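Local coordinates for Rod shape determining protein RodA (Thermus thermophilus, PDB 6BAR) that probably polymerises lipid-linked disaccharide-peptide units into the glycan strands of peptidoglycan during cell wall elongation, working as a membrane-embedded SEDS glycosyltransferase, at residues Ala10-Leu15 and Leu281-Ala286; Ala20-Leu25 and Leu274-Leu279; Leu78-Val83 and Phe104-Leu109. All blocks are in the same frame, centred on the assembly; numbering follows the deposited sequence.

Contact 1 (Ala10-Leu15 and Leu281-Ala286)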
ATOM      1  N   ALA A  10       9.854  20.273   8.058  1.00136.66           N
ATOM      2  CA  ALA A  10      11.106  19.510   8.096  1.00114.27           C
ATOM      3  C   ALA A  10      10.902  18.106   7.540  1.00112.80           C
ATOM      4  O   ALA A  10      11.186  17.107   8.205  1.00 96.74           O
ATOM      5  CB  ALA A  10      11.652  19.455   9.516  1.00112.91           C
ATOM      6  N   TYR A  11      10.392  18.009   6.315  1.00119.37           N
ATOM      7  CA  TYR A  11      10.148  16.716   5.694  1.00111.68           C
ATOM      8  C   TYR A  11      11.362  16.283   4.875  1.00103.86           C
ATOM      9  O   TYR A  11      12.312  17.043   4.668  1.00115.11           O
ATOM     10  CB  TYR A  11       8.903  16.765   4.801  1.00 92.41           C
ATOM     11  CG  TYR A  11       7.621  17.111   5.525  1.00 83.02           C
ATOM     12  CD1 TYR A  11       7.159  18.422   5.566  1.00 97.06           C
ATOM     13  CD2 TYR A  11       6.864  16.128   6.152  1.00 81.80           C
ATOM     14  CE1 TYR A  11       5.983  18.749   6.215  1.00 82.76           C
ATOM     15  CE2 TYR A  11       5.684  16.444   6.808  1.00 86.85           C
ATOM     16  CZ  TYR A  11       5.249  17.760   6.835  1.00 86.27           C
ATOM     17  OH  TYR A  11       4.080  18.091   7.480  1.00 87.63           O
ATOM     18  N   ASP A  12      11.326  15.039   4.408  1.00102.38           N
ATOM     19  CA  ASP A  12      12.291  14.571   3.417  1.00104.94           C
ATOM     20  C   ASP A  12      11.684  14.842   2.050  1.00 89.60           C
ATOM     21  O   ASP A  12      10.874  14.059   1.555  1.00109.99           O
ATOM     22  CB  ASP A  12      12.614  13.094   3.599  1.00101.47           C
ATOM     23  CG  ASP A  12      13.559  12.577   2.533  1.00100.71           C
ATOM     24  OD1 ASP A  12      14.721  13.030   2.478  1.00105.96           O
ATOM     25  OD2 ASP A  12      13.136  11.723   1.731  1.00117.28           O
ATOM     26  N   TRP A  13      12.072  15.956   1.437  1.00 95.02           N
ATOM     27  CA  TRP A  13      11.448  16.348   0.182  1.00104.19           C
ATOM     28  C   TRP A  13      11.853  15.451  -0.984  1.00113.12           C
ATOM     29  O   TRP A  13      11.153  15.441  -2.002  1.00110.31           O
ATOM     30  CB  TRP A  13      11.772  17.814  -0.122  1.00108.41           C
ATOM     31  CG  TRP A  13      11.337  18.748   0.976  1.00116.54           C
ATOM     32  CD1 TRP A  13      12.085  19.163   2.042  1.00123.59           C
ATOM     33  CD2 TRP A  13      10.051  19.368   1.125  1.00121.24           C
ATOM     34  NE1 TRP A  13      11.348  20.007   2.841  1.00129.63           N
ATOM     35  CE2 TRP A  13      10.097  20.149   2.301  1.00129.65           C
ATOM     36  CE3 TRP A  13       8.868  19.340   0.380  1.00110.40           C
ATOM     37  CZ2 TRP A  13       9.004  20.897   2.746  1.00126.63           C
ATOM     38  CZ3 TRP A  13       7.784  20.083   0.823  1.00115.00           C
ATOM     39  CH2 TRP A  13       7.861  20.850   1.994  1.00134.68           C
ATOM     40  N   GLY A  14      12.946  14.694  -0.860  1.00117.76           N
ATOM     41  CA  GLY A  14      13.295  13.743  -1.904  1.00106.84           C
ATOM     42  C   GLY A  14      12.213  12.704  -2.134  1.00113.05           C
ATOM     43  O   GLY A  14      11.853  12.412  -3.279  1.00123.44           O
ATOM     44  N   LEU A  15      11.674  12.138  -1.050  1.00 99.69           N
ATOM     45  CA  LEU A  15      10.562  11.200  -1.170  1.00100.33           C
ATOM     46  C   LEU A  15       9.350  11.864  -1.808  1.00101.35           C
ATOM     47  O   LEU A  15       8.622  11.238  -2.590  1.00105.71           O
ATOM     48  CB  LEU A  15      10.205  10.639   0.206  1.00 87.26           C
ATOM     49  CG  LEU A  15       9.012   9.688   0.286  1.00 89.18           C
ATOM     50  CD1 LEU A  15       9.268   8.444  -0.551  1.00 96.89           C
ATOM     51  CD2 LEU A  15       8.734   9.313   1.731  1.00 89.55           C
ATOM     52  N   LEU A 281      11.496   2.765  -2.777  1.00100.44           N
ATOM     53  CA  LEU A 281      11.680   1.791  -1.702  1.00100.54           C
ATOM     54  C   LEU A 281      12.964   2.064  -0.922  1.00 99.93           C
ATOM     55  O   LEU A 281      13.002   1.896   0.305  1.00112.00           O
ATOM     56  CB  LEU A 281      11.669   0.367  -2.265  1.00102.00           C
ATOM     57  CG  LEU A 281      10.416  -0.114  -3.018  1.00104.86           C
ATOM     58  CD1 LEU A 281      10.608  -1.539  -3.525  1.00102.96           C
ATOM     59  CD2 LEU A 281       9.146  -0.010  -2.172  1.00 99.30           C
ATOM     60  N   ALA A 282      14.016   2.519  -1.614  1.00 97.42           N
ATOM     61  CA  ALA A 282      15.266   2.865  -0.941  1.00 93.11           C
ATOM     62  C   ALA A 282      15.078   4.034   0.018  1.00101.01           C
ATOM     63  O   ALA A 282      15.559   3.994   1.152  1.00105.95           O
ATOM     64  CB  ALA A 282      16.352   3.196  -1.965  1.00 92.91           C
ATOM     65  N   ARG A 283      14.396   5.093  -0.424  1.00 98.60           N
ATOM     66  CA  ARG A 283      14.187   6.236   0.460  1.00 91.47           C
ATOM     67  C   ARG A 283      13.286   5.871   1.631  1.00 85.28           C
ATOM     68  O   ARG A 283      13.483   6.368   2.744  1.00104.81           O
ATOM     69  CB  ARG A 283      13.613   7.422  -0.314  1.00104.56           C
ATOM     70  CG  ARG A 283      14.667   8.431  -0.786  1.00118.62           C
ATOM     71  CD  ARG A 283      15.521   8.957   0.369  1.00108.01           C
ATOM     72  NE  ARG A 283      16.603   9.837  -0.080  1.00116.19           N
ATOM     73  CZ  ARG A 283      16.533  11.166  -0.105  1.00111.54           C
ATOM     74  NH1 ARG A 283      17.569  11.884  -0.526  1.00112.81           N
ATOM     75  NH2 ARG A 283      15.430  11.780   0.291  1.00103.56           N
ATOM     76  N   LEU A 284      12.304   4.992   1.411  1.00 91.53           N
ATOM     77  CA  LEU A 284      11.465   4.541   2.520  1.00 95.92           C
ATOM     78  C   LEU A 284      12.284   3.785   3.564  1.00 93.03           C
ATOM     79  O   LEU A 284      12.195   4.067   4.764  1.00 97.74           O
ATOM     80  CB  LEU A 284      10.321   3.668   2.004  1.00 95.76           C
ATOM     81  CG  LEU A 284       9.156   4.405   1.341  1.00 78.89           C
ATOM     82  CD1 LEU A 284       8.151   3.426   0.768  1.00 86.35           C
ATOM     83  CD2 LEU A 284       8.489   5.334   2.344  1.00 84.95           C
ATOM     84  N   PHE A 285      13.094   2.819   3.125  1.00 99.06           N
ATOM     85  CA  PHE A 285      13.911   2.079   4.082  1.00104.79           C
ATOM     86  C   PHE A 285      15.028   2.937   4.681  1.00101.95           C
ATOM     87  O   PHE A 285      15.507   2.629   5.777  1.00 97.97           O
ATOM     88  CB  PHE A 285      14.475   0.817   3.421  1.00104.98           C
ATOM     89  CG  PHE A 285      13.490  -0.327   3.363  1.00108.80           C
ATOM     90  CD1 PHE A 285      12.535  -0.487   4.358  1.00118.58           C
ATOM     91  CD2 PHE A 285      13.515  -1.238   2.319  1.00111.53           C
ATOM     92  CE1 PHE A 285      11.628  -1.538   4.312  1.00115.21           C
ATOM     93  CE2 PHE A 285      12.609  -2.290   2.270  1.00113.14           C
ATOM     94  CZ  PHE A 285      11.665  -2.438   3.267  1.00104.84           C
ATOM     95  N   ALA A 286      15.439   4.010   4.001  1.00101.15           N
ATOM     96  CA  ALA A 286      16.402   4.941   4.579  1.00 89.26           C
ATOM     97  C   ALA A 286      15.756   5.794   5.661  1.00101.43           C
ATOM     98  O   ALA A 286      16.357   6.031   6.713  1.00112.47           O
ATOM     99  CB  ALA A 286      17.004   5.834   3.491  1.00 80.14           C
TER

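Contact 2 (Ala20-Leu25 and Leu274-Leu279)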
ATOM      1  N   ALA A  20       5.821  12.282  -6.524  1.00 94.16           N
ATOM      2  CA  ALA A  20       5.292  13.152  -7.574  1.00102.35           C
ATOM      3  C   ALA A  20       5.728  12.698  -8.965  1.00101.27           C
ATOM      4  O   ALA A  20       4.965  12.819  -9.930  1.00100.53           O
ATOM      5  CB  ALA A  20       5.720  14.599  -7.324  1.00 98.27           C
ATOM      6  N   ALA A  21       6.939  12.148  -9.085  1.00 93.74           N
ATOM      7  CA  ALA A  21       7.443  11.720 -10.388  1.00 89.27           C
ATOM      8  C   ALA A  21       6.726  10.465 -10.876  1.00102.01           C
ATOM      9  O   ALA A  21       6.324  10.374 -12.048  1.00 83.06           O
ATOM     10  CB  ALA A  21       8.950  11.481 -10.299  1.00 74.08           C
ATOM     11  N   ILE A  22       6.548   9.488  -9.983  1.00108.15           N
ATOM     12  CA  ILE A  22       5.789   8.297 -10.359  1.00 89.29           C
ATOM     13  C   ILE A  22       4.348   8.669 -10.708  1.00 89.63           C
ATOM     14  O   ILE A  22       3.787   8.167 -11.691  1.00 80.80           O
ATOM     15  CB  ILE A  22       5.871   7.239  -9.241  1.00 92.43           C
ATOM     16  CG1 ILE A  22       7.343   6.913  -8.960  1.00 93.79           C
ATOM     17  CG2 ILE A  22       5.119   5.971  -9.629  1.00 81.59           C
ATOM     18  CD1 ILE A  22       7.568   5.752  -8.015  1.00 97.20           C
ATOM     19  N   VAL A  23       3.740   9.584  -9.939  1.00 89.50           N
ATOM     20  CA  VAL A  23       2.356   9.988 -10.195  1.00 85.99           C
ATOM     21  C   VAL A  23       2.229  10.683 -11.553  1.00 95.45           C
ATOM     22  O   VAL A  23       1.298  10.405 -12.324  1.00 95.88           O
ATOM     23  CB  VAL A  23       1.846  10.877  -9.040  1.00 72.38           C
ATOM     24  CG1 VAL A  23       0.530  11.558  -9.405  1.00 79.01           C
ATOM     25  CG2 VAL A  23       1.673  10.048  -7.774  1.00 63.44           C
ATOM     26  N   ALA A  24       3.158  11.593 -11.869  1.00 98.93           N
ATOM     27  CA  ALA A  24       3.112  12.286 -13.155  1.00 96.66           C
ATOM     28  C   ALA A  24       3.327  11.326 -14.318  1.00 81.80           C
ATOM     29  O   ALA A  24       2.747  11.506 -15.397  1.00 86.21           O
ATOM     30  CB  ALA A  24       4.155  13.405 -13.185  1.00101.32           C
ATOM     31  N   LEU A  25       4.157  10.297 -14.122  1.00 70.30           N
ATOM     32  CA  LEU A  25       4.287   9.279 -15.159  1.00 82.12           C
ATOM     33  C   LEU A  25       2.991   8.501 -15.338  1.00 97.05           C
ATOM     34  O   LEU A  25       2.565   8.241 -16.471  1.00 86.50           O
ATOM     35  CB  LEU A  25       5.432   8.330 -14.829  1.00 74.71           C
ATOM     36  CG  LEU A  25       6.777   8.857 -15.292  1.00 70.74           C
ATOM     37  CD1 LEU A  25       7.787   7.732 -15.345  1.00 70.49           C
ATOM     38  CD2 LEU A  25       6.635   9.528 -16.647  1.00 54.89           C
ATOM     39  N   LEU A 274      10.873   0.986 -13.038  1.00100.80           N
ATOM     40  CA  LEU A 274      11.398   0.150 -11.968  1.00 97.05           C
ATOM     41  C   LEU A 274      12.494   0.858 -11.191  1.00101.58           C
ATOM     42  O   LEU A 274      12.662   0.608  -9.996  1.00112.58           O
ATOM     43  CB  LEU A 274      11.931  -1.161 -12.528  1.00 83.29           C
ATOM     44  CG  LEU A 274      10.857  -2.097 -13.045  1.00 91.84           C
ATOM     45  CD1 LEU A 274      11.486  -3.432 -13.393  1.00108.04           C
ATOM     46  CD2 LEU A 274       9.770  -2.256 -12.000  1.00 96.24           C
ATOM     47  N   GLY A 275      13.238   1.752 -11.840  1.00 87.69           N
ATOM     48  CA  GLY A 275      14.217   2.537 -11.114  1.00 94.38           C
ATOM     49  C   GLY A 275      13.567   3.547 -10.191  1.00100.50           C
ATOM     50  O   GLY A 275      14.032   3.760  -9.070  1.00100.18           O
ATOM     51  N   LEU A 276      12.488   4.185 -10.650  1.00 90.72           N
ATOM     52  CA  LEU A 276      11.743   5.093  -9.784  1.00 96.45           C
ATOM     53  C   LEU A 276      11.183   4.355  -8.573  1.00 96.72           C
ATOM     54  O   LEU A 276      11.235   4.859  -7.444  1.00 99.65           O
ATOM     55  CB  LEU A 276      10.622   5.773 -10.570  1.00 86.63           C
ATOM     56  CG  LEU A 276      10.991   7.017 -11.375  1.00 90.89           C
ATOM     57  CD1 LEU A 276       9.734   7.680 -11.916  1.00 88.78           C
ATOM     58  CD2 LEU A 276      11.794   7.997 -10.530  1.00 84.33           C
ATOM     59  N   TYR A 277      10.674   3.141  -8.785  1.00 93.52           N
ATOM     60  CA  TYR A 277      10.172   2.358  -7.658  1.00 89.24           C
ATOM     61  C   TYR A 277      11.301   1.885  -6.752  1.00 86.17           C
ATOM     62  O   TYR A 277      11.123   1.804  -5.530  1.00 84.85           O
ATOM     63  CB  TYR A 277       9.346   1.180  -8.163  1.00 91.80           C
ATOM     64  CG  TYR A 277       7.945   1.604  -8.488  1.00 99.29           C
ATOM     65  CD1 TYR A 277       7.025   1.839  -7.476  1.00 96.52           C
ATOM     66  CD2 TYR A 277       7.552   1.816  -9.798  1.00101.20           C
ATOM     67  CE1 TYR A 277       5.746   2.247  -7.766  1.00 97.40           C
ATOM     68  CE2 TYR A 277       6.276   2.224 -10.097  1.00 93.14           C
ATOM     69  CZ  TYR A 277       5.378   2.437  -9.079  1.00 94.28           C
ATOM     70  OH  TYR A 277       4.101   2.844  -9.377  1.00117.25           O
ATOM     71  N   GLY A 278      12.466   1.568  -7.327  1.00 73.40           N
ATOM     72  CA  GLY A 278      13.603   1.176  -6.510  1.00 82.12           C
ATOM     73  C   GLY A 278      14.102   2.310  -5.637  1.00 97.96           C
ATOM     74  O   GLY A 278      14.402   2.115  -4.458  1.00 77.26           O
ATOM     75  N   LEU A 279      14.171   3.518  -6.200  1.00101.48           N
ATOM     76  CA  LEU A 279      14.546   4.689  -5.415  1.00 85.25           C
ATOM     77  C   LEU A 279      13.508   4.998  -4.346  1.00102.09           C
ATOM     78  O   LEU A 279      13.861   5.430  -3.241  1.00120.52           O
ATOM     79  CB  LEU A 279      14.737   5.900  -6.320  1.00 88.95           C
ATOM     80  CG  LEU A 279      15.860   5.771  -7.339  1.00 90.42           C
ATOM     81  CD1 LEU A 279      16.155   7.117  -7.983  1.00100.99           C
ATOM     82  CD2 LEU A 279      17.096   5.200  -6.678  1.00 97.40           C
TER

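Contact 3 (Leu78-Val83 and Phe104-Leu109). With OLC ((2R)-2,3-dihydroxypropyl (9Z)-octadec-9-enoate), chain C.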
ATOM      1  N   LEU A  78     -14.065  -4.260  11.883  1.00 72.83           N
ATOM      2  CA  LEU A  78     -15.519  -4.188  11.772  1.00 77.35           C
ATOM      3  C   LEU A  78     -15.964  -3.791  10.366  1.00 83.39           C
ATOM      4  O   LEU A  78     -17.020  -4.243   9.912  1.00 79.41           O
ATOM      5  CB  LEU A  78     -16.099  -3.229  12.821  1.00 75.21           C
ATOM      6  CG  LEU A  78     -16.098  -3.728  14.275  1.00 84.75           C
ATOM      7  CD1 LEU A  78     -17.150  -2.999  15.099  1.00 78.91           C
ATOM      8  CD2 LEU A  78     -16.296  -5.243  14.365  1.00 80.18           C
ATOM      9  N   LEU A  79     -15.152  -3.007   9.639  1.00 80.20           N
ATOM     10  CA  LEU A  79     -15.493  -2.636   8.264  1.00 76.07           C
ATOM     11  C   LEU A  79     -15.237  -3.770   7.272  1.00 87.85           C
ATOM     12  O   LEU A  79     -16.007  -3.948   6.318  1.00 84.84           O
ATOM     13  CB  LEU A  79     -14.717  -1.385   7.853  1.00 67.50           C
ATOM     14  CG  LEU A  79     -15.514  -0.078   7.848  1.00 80.64           C
ATOM     15  CD1 LEU A  79     -16.428  -0.012   9.053  1.00 71.82           C
ATOM     16  CD2 LEU A  79     -14.598   1.140   7.809  1.00 79.97           C
ATOM     17  N   LEU A  80     -14.159  -4.532   7.464  1.00 72.23           N
ATOM     18  CA  LEU A  80     -13.971  -5.754   6.691  1.00 82.17           C
ATOM     19  C   LEU A  80     -15.130  -6.713   6.908  1.00 94.87           C
ATOM     20  O   LEU A  80     -15.606  -7.355   5.965  1.00 91.18           O
ATOM     21  CB  LEU A  80     -12.652  -6.427   7.073  1.00 65.15           C
ATOM     22  CG  LEU A  80     -11.393  -5.826   6.468  1.00 66.86           C
ATOM     23  CD1 LEU A  80     -10.169  -6.619   6.885  1.00 76.85           C
ATOM     24  CD2 LEU A  80     -11.519  -5.783   4.960  1.00 93.40           C
ATOM     25  N   ALA A  81     -15.598  -6.825   8.149  1.00 88.27           N
ATOM     26  CA  ALA A  81     -16.731  -7.701   8.421  1.00 89.77           C
ATOM     27  C   ALA A  81     -18.006  -7.174   7.773  1.00 91.46           C
ATOM     28  O   ALA A  81     -18.798  -7.954   7.231  1.00 83.07           O
ATOM     29  CB  ALA A  81     -16.910  -7.866   9.927  1.00 87.15           C
ATOM     30  N   LEU A  82     -18.207  -5.849   7.798  1.00 91.60           N
ATOM     31  CA  LEU A  82     -19.417  -5.240   7.258  1.00 78.84           C
ATOM     32  C   LEU A  82     -19.463  -5.263   5.737  1.00 87.24           C
ATOM     33  O   LEU A  82     -20.557  -5.318   5.160  1.00100.38           O
ATOM     34  CB  LEU A  82     -19.539  -3.794   7.739  1.00 97.58           C
ATOM     35  CG  LEU A  82     -20.840  -3.114   7.319  1.00100.55           C
ATOM     36  CD1 LEU A  82     -21.997  -3.802   8.015  1.00110.94           C
ATOM     37  CD2 LEU A  82     -20.826  -1.620   7.616  1.00100.30           C
ATOM     38  N   VAL A  83     -18.308  -5.189   5.068  1.00 93.85           N
ATOM     39  CA  VAL A  83     -18.322  -5.218   3.609  1.00 99.18           C
ATOM     40  C   VAL A  83     -18.821  -6.569   3.099  1.00100.27           C
ATOM     41  O   VAL A  83     -19.421  -6.641   2.019  1.00 97.24           O
ATOM     42  CB  VAL A  83     -16.925  -4.851   3.053  1.00 88.82           C
ATOM     43  CG1 VAL A  83     -15.945  -5.996   3.211  1.00 91.08           C
ATOM     44  CG2 VAL A  83     -17.021  -4.401   1.601  1.00 82.49           C
ATOM     45  N   PHE A 104     -15.164   3.167  -1.478  1.00114.57           N
ATOM     46  CA  PHE A 104     -14.231   2.943  -0.374  1.00100.51           C
ATOM     47  C   PHE A 104     -14.107   1.453  -0.088  1.00 83.56           C
ATOM     48  O   PHE A 104     -15.074   0.819   0.342  1.00 87.83           O
ATOM     49  CB  PHE A 104     -14.667   3.685   0.895  1.00102.07           C
ATOM     50  CG  PHE A 104     -13.918   3.255   2.129  1.00 94.03           C
ATOM     51  CD1 PHE A 104     -12.613   3.679   2.347  1.00 97.77           C
ATOM     52  CD2 PHE A 104     -14.511   2.416   3.063  1.00 82.79           C
ATOM     53  CE1 PHE A 104     -11.915   3.278   3.472  1.00 94.59           C
ATOM     54  CE2 PHE A 104     -13.818   2.011   4.190  1.00 85.69           C
ATOM     55  CZ  PHE A 104     -12.518   2.445   4.395  1.00100.30           C
ATOM     56  N   GLN A 105     -12.905   0.911  -0.287  1.00 80.84           N
ATOM     57  CA  GLN A 105     -12.574  -0.487  -0.041  1.00 80.26           C
ATOM     58  C   GLN A 105     -11.910  -0.640   1.321  1.00 90.52           C
ATOM     59  O   GLN A 105     -10.884   0.009   1.579  1.00 94.59           O
ATOM     60  CB  GLN A 105     -11.642  -0.998  -1.134  1.00 81.92           C
ATOM     61  CG  GLN A 105     -11.075  -2.371  -0.889  1.00 93.07           C
ATOM     62  CD  GLN A 105     -10.056  -2.762  -1.941  1.00 91.05           C
ATOM     63  OE1 GLN A 105      -9.454  -1.901  -2.592  1.00 69.61           O
ATOM     64  NE2 GLN A 105      -9.859  -4.065  -2.120  1.00 90.23           N
ATOM     65  N   PRO A 106     -12.430  -1.491   2.212  1.00 86.29           N
ATOM     66  CA  PRO A 106     -11.869  -1.565   3.570  1.00 79.81           C
ATOM     67  C   PRO A 106     -10.469  -2.144   3.629  1.00 85.52           C
ATOM     68  O   PRO A 106      -9.844  -2.086   4.698  1.00101.58           O
ATOM     69  CB  PRO A 106     -12.863  -2.467   4.317  1.00 95.63           C
ATOM     70  CG  PRO A 106     -14.076  -2.540   3.441  1.00100.53           C
ATOM     71  CD  PRO A 106     -13.573  -2.401   2.042  1.00 98.40           C
ATOM     72  N   LEU A 107      -9.960  -2.704   2.530  1.00 81.56           N
ATOM     73  CA  LEU A 107      -8.620  -3.282   2.542  1.00 84.22           C
ATOM     74  C   LEU A 107      -7.560  -2.245   2.906  1.00 87.12           C
ATOM     75  O   LEU A 107      -6.602  -2.556   3.623  1.00 97.15           O
ATOM     76  CB  LEU A 107      -8.311  -3.905   1.181  1.00 72.77           C
ATOM     77  CG  LEU A 107      -6.870  -4.369   0.960  1.00 71.31           C
ATOM     78  CD1 LEU A 107      -6.539  -5.549   1.849  1.00 61.91           C
ATOM     79  CD2 LEU A 107      -6.632  -4.696  -0.506  1.00 82.58           C
ATOM     80  N   GLU A 108      -7.703  -1.012   2.418  1.00 82.67           N
ATOM     81  CA  GLU A 108      -6.681   0.000   2.677  1.00 89.50           C
ATOM     82  C   GLU A 108      -6.649   0.381   4.155  1.00 92.48           C
ATOM     83  O   GLU A 108      -5.574   0.459   4.776  1.00 89.08           O
ATOM     84  CB  GLU A 108      -6.940   1.229   1.802  1.00 87.51           C
ATOM     85  CG  GLU A 108      -7.086   0.921   0.312  1.00 89.92           C
ATOM     86  CD  GLU A 108      -5.779   0.498  -0.342  1.00100.73           C
ATOM     87  OE1 GLU A 108      -4.697   0.757   0.231  1.00104.82           O
ATOM     88  OE2 GLU A 108      -5.836  -0.100  -1.435  1.00 97.34           O
ATOM     89  N   LEU A 109      -7.829   0.631   4.729  1.00 84.00           N
ATOM     90  CA  LEU A 109      -7.935   0.888   6.158  1.00 84.67           C
ATOM     91  C   LEU A 109      -7.382  -0.276   6.970  1.00 88.08           C
ATOM     92  O   LEU A 109      -6.734  -0.067   8.001  1.00 83.55           O
ATOM     93  CB  LEU A 109      -9.393   1.156   6.529  1.00 90.43           C
ATOM     94  CG  LEU A 109      -9.650   1.612   7.963  1.00 93.48           C
ATOM     95  CD1 LEU A 109      -8.826   2.848   8.256  1.00 71.96           C
ATOM     96  CD2 LEU A 109     -11.130   1.884   8.173  1.00 85.19           C
TER
HETATM   97  C10 OLC C 402      -6.807   5.957   5.539  1.00 98.68           C
HETATM   98  C9  OLC C 402      -6.766   5.800   4.201  1.00 87.79           C
HETATM   99  C8  OLC C 402      -7.832   4.987   3.494  1.00 81.75           C
HETATM  100  C24 OLC C 402     -13.663   8.096  -6.238  1.00100.32           C
HETATM  101  C7  OLC C 402      -8.088   5.562   2.115  1.00 92.41           C
HETATM  102  C6  OLC C 402      -9.478   5.176   1.652  1.00101.90           C
HETATM  103  C5  OLC C 402      -9.425   4.509   0.294  1.00 94.13           C
HETATM  104  C4  OLC C 402     -10.690   4.830  -0.476  1.00 98.60           C
HETATM  105  C3  OLC C 402     -10.847   6.332  -0.611  1.00118.53           C
HETATM  106  C2  OLC C 402     -11.713   6.651  -1.814  1.00112.21           C
HETATM  107  C21 OLC C 402     -13.486   7.806  -3.768  1.00120.91           C
HETATM  108  C1  OLC C 402     -12.732   7.730  -1.500  1.00109.51           C
HETATM  109  C22 OLC C 402     -13.585   8.807  -4.904  1.00120.45           C
HETATM  110  O19 OLC C 402     -13.072   7.940  -0.350  1.00110.82           O
HETATM  111  O25 OLC C 402     -13.038   8.881  -7.232  1.00 96.18           O
HETATM  112  O23 OLC C 402     -14.734   9.603  -4.739  1.00127.91           O
HETATM  113  O20 OLC C 402     -13.286   8.495  -2.546  1.00120.70           O

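Contact 1 (Ala10-Leu15 and Leu281-Ala286)
The guanidinium of Arg283 meets the carboxylate of Asp12 through its rim, with Asp12 OD2 lying in the guanidinium plane while Asp12 OD1, Gly14 CA and Leu15 N come at it obliquely. The motif is an N-cap in the helical membrane bundle of a SEDS protein, for Asp12 sits immediately ahead of helix 13-30. The two flat groups are turned 49° against each other, so this is not the flat, two-nitrogen pairing that the residues can form. A single nitrogen, NH2, does the work: the salt bridge runs from Asp12 OD1 to Arg283 NH2 at 2.6 Å, and NH2 also gives a weak hydrogen bond to Asp12 OD2 at 2.7 Å. Asp12 OD2 accepts the capping bond from Leu15 N at 3.2 Å, with the donor standing above the carboxylate plane, 51° out of it. The chi1 of 177°, which sets CG beside the residue's own carbonyl carbon, lets the carboxylate reach both that backbone N-H and the arginine. With a helix start and a positive charge both turned to it, the carboxylate is probably held in its ionised form. Replacing Asp12 by an alanine would probably leave Arg283 without its negative mate in this contact and the N-H of Leu15 without its side-chain cap. Gly14 lies obliquely beside the guanidinium, its CA 3.6 Å from Arg283 NH2. Helix 336-354 borders the same place, through His353 on Asp12 and Leu350 on Leu15. Deeper in, where the residues are buried, the contact turns apolar: the side chains of Leu15 and Leu284 cross at about a right angle, CD2 of Leu15 resting 4.0 Å from CD2 of Leu284.

Contact 2 (Ala20-Leu25 and Leu274-Leu279)
The hydroxyl of Tyr277 is hydrogen-bonded to the backbone O of Pro330, in the loop that leads to helix 336-354, and the CG2 methyl of Ile22 lies against the same oxygen, 3.3 Å from Tyr277 OH. Ile22 uses its other branch on the ring itself. Its CD1 stands over one face, 3.9 Å from the centroid of the Tyr277 ring and only 9° off the normal, a CH-pi contact. With CG1 anti to the carbonyl carbon (chi1 -57°), the longer arm of Ile22 is laid over the Tyr277 ring, and CG2 is left to meet the hydroxyl end of the ring. The helices here are an antiparallel pair, of which helix 266-288 is predicted to span the membrane; the axes of the two segments come within 10.3 Å and cross at -152°. Beside the ring, Ile22 and Leu276 slide past each other in opposite directions, with Ile22 CG1 3.8 Å from Leu276 CB. The CD1 methyl of Leu276 then fits between Ile22, Leu25 and Ala21: Leu25 CD1 lies 3.9 Å from Leu276 CD1, and Ala21 CB lies 4.2 Å from Leu276 CD1. A monoolein molecule touches neighbouring Ala24.

Contact 3 (Leu78-Val83 and Phe104-Leu109)
The ring of Phe104 is held at two opposite corners of its rim, by Leu79 at one and by a lipid at the other. At the Leu79 corner the CD2 methyl approaches near the ring plane, 3.8 Å from Phe104 CE2, the two side chains crossing at about a right angle. At the other, C6 of the monoolein chain lies in the plane, 3.5 Å from Phe104 CD1, so the aromatic ring bridges helix 69-86 and bound lipid. A chi1 of 168° swings the ring away from the backbone N of Phe104 and brings its rim to Leu79. The same Leu79 methyl also touches Leu109, with CD2 to CD2 of the pair at 3.6 Å. Phe104 closes a small antiparallel hairpin, strands 97-99 and 102-104, which lies in the connection between helix 69-86 and helix 106-121, and Phe97 of the partner strand packs on Phe104, Pro106 and Val83. Right after the hairpin, Pro106 presses its ring against helix 69-86, where the CA atoms of Leu80 and Pro106 are 5.6 Å apart. Three residues of that helix receive it. Leu80 CD2 meets Pro106 CB at 3.6 Å, Val83 CB meets Pro106 CG at 3.7 Å, and the backbone O of Leu79 lies 3.7 Å from Pro106 CG. Leu80 also touches Val143 and Leu146 of helix 131-148.

From the N terminus, the chain enters helix 13-30 at contact 1 and continues along it to contact 2; both wait for helix 266-288, which returns antiparallel and reaches contact 2 before contact 1. Contact 2 is therefore nested inside the loop that contact 1 closes, and the two, with centres about 13 Å apart, fasten one helix pair at successive levels. Contact 3 closes a much shorter loop, nested inside both, tying helix 69-86 to helix 106-121 across the hairpin between them. It lies on the opposite side of the chain's centre, its centre about 29 Å from that of contact 1 and about 28 Å from that of contact 2.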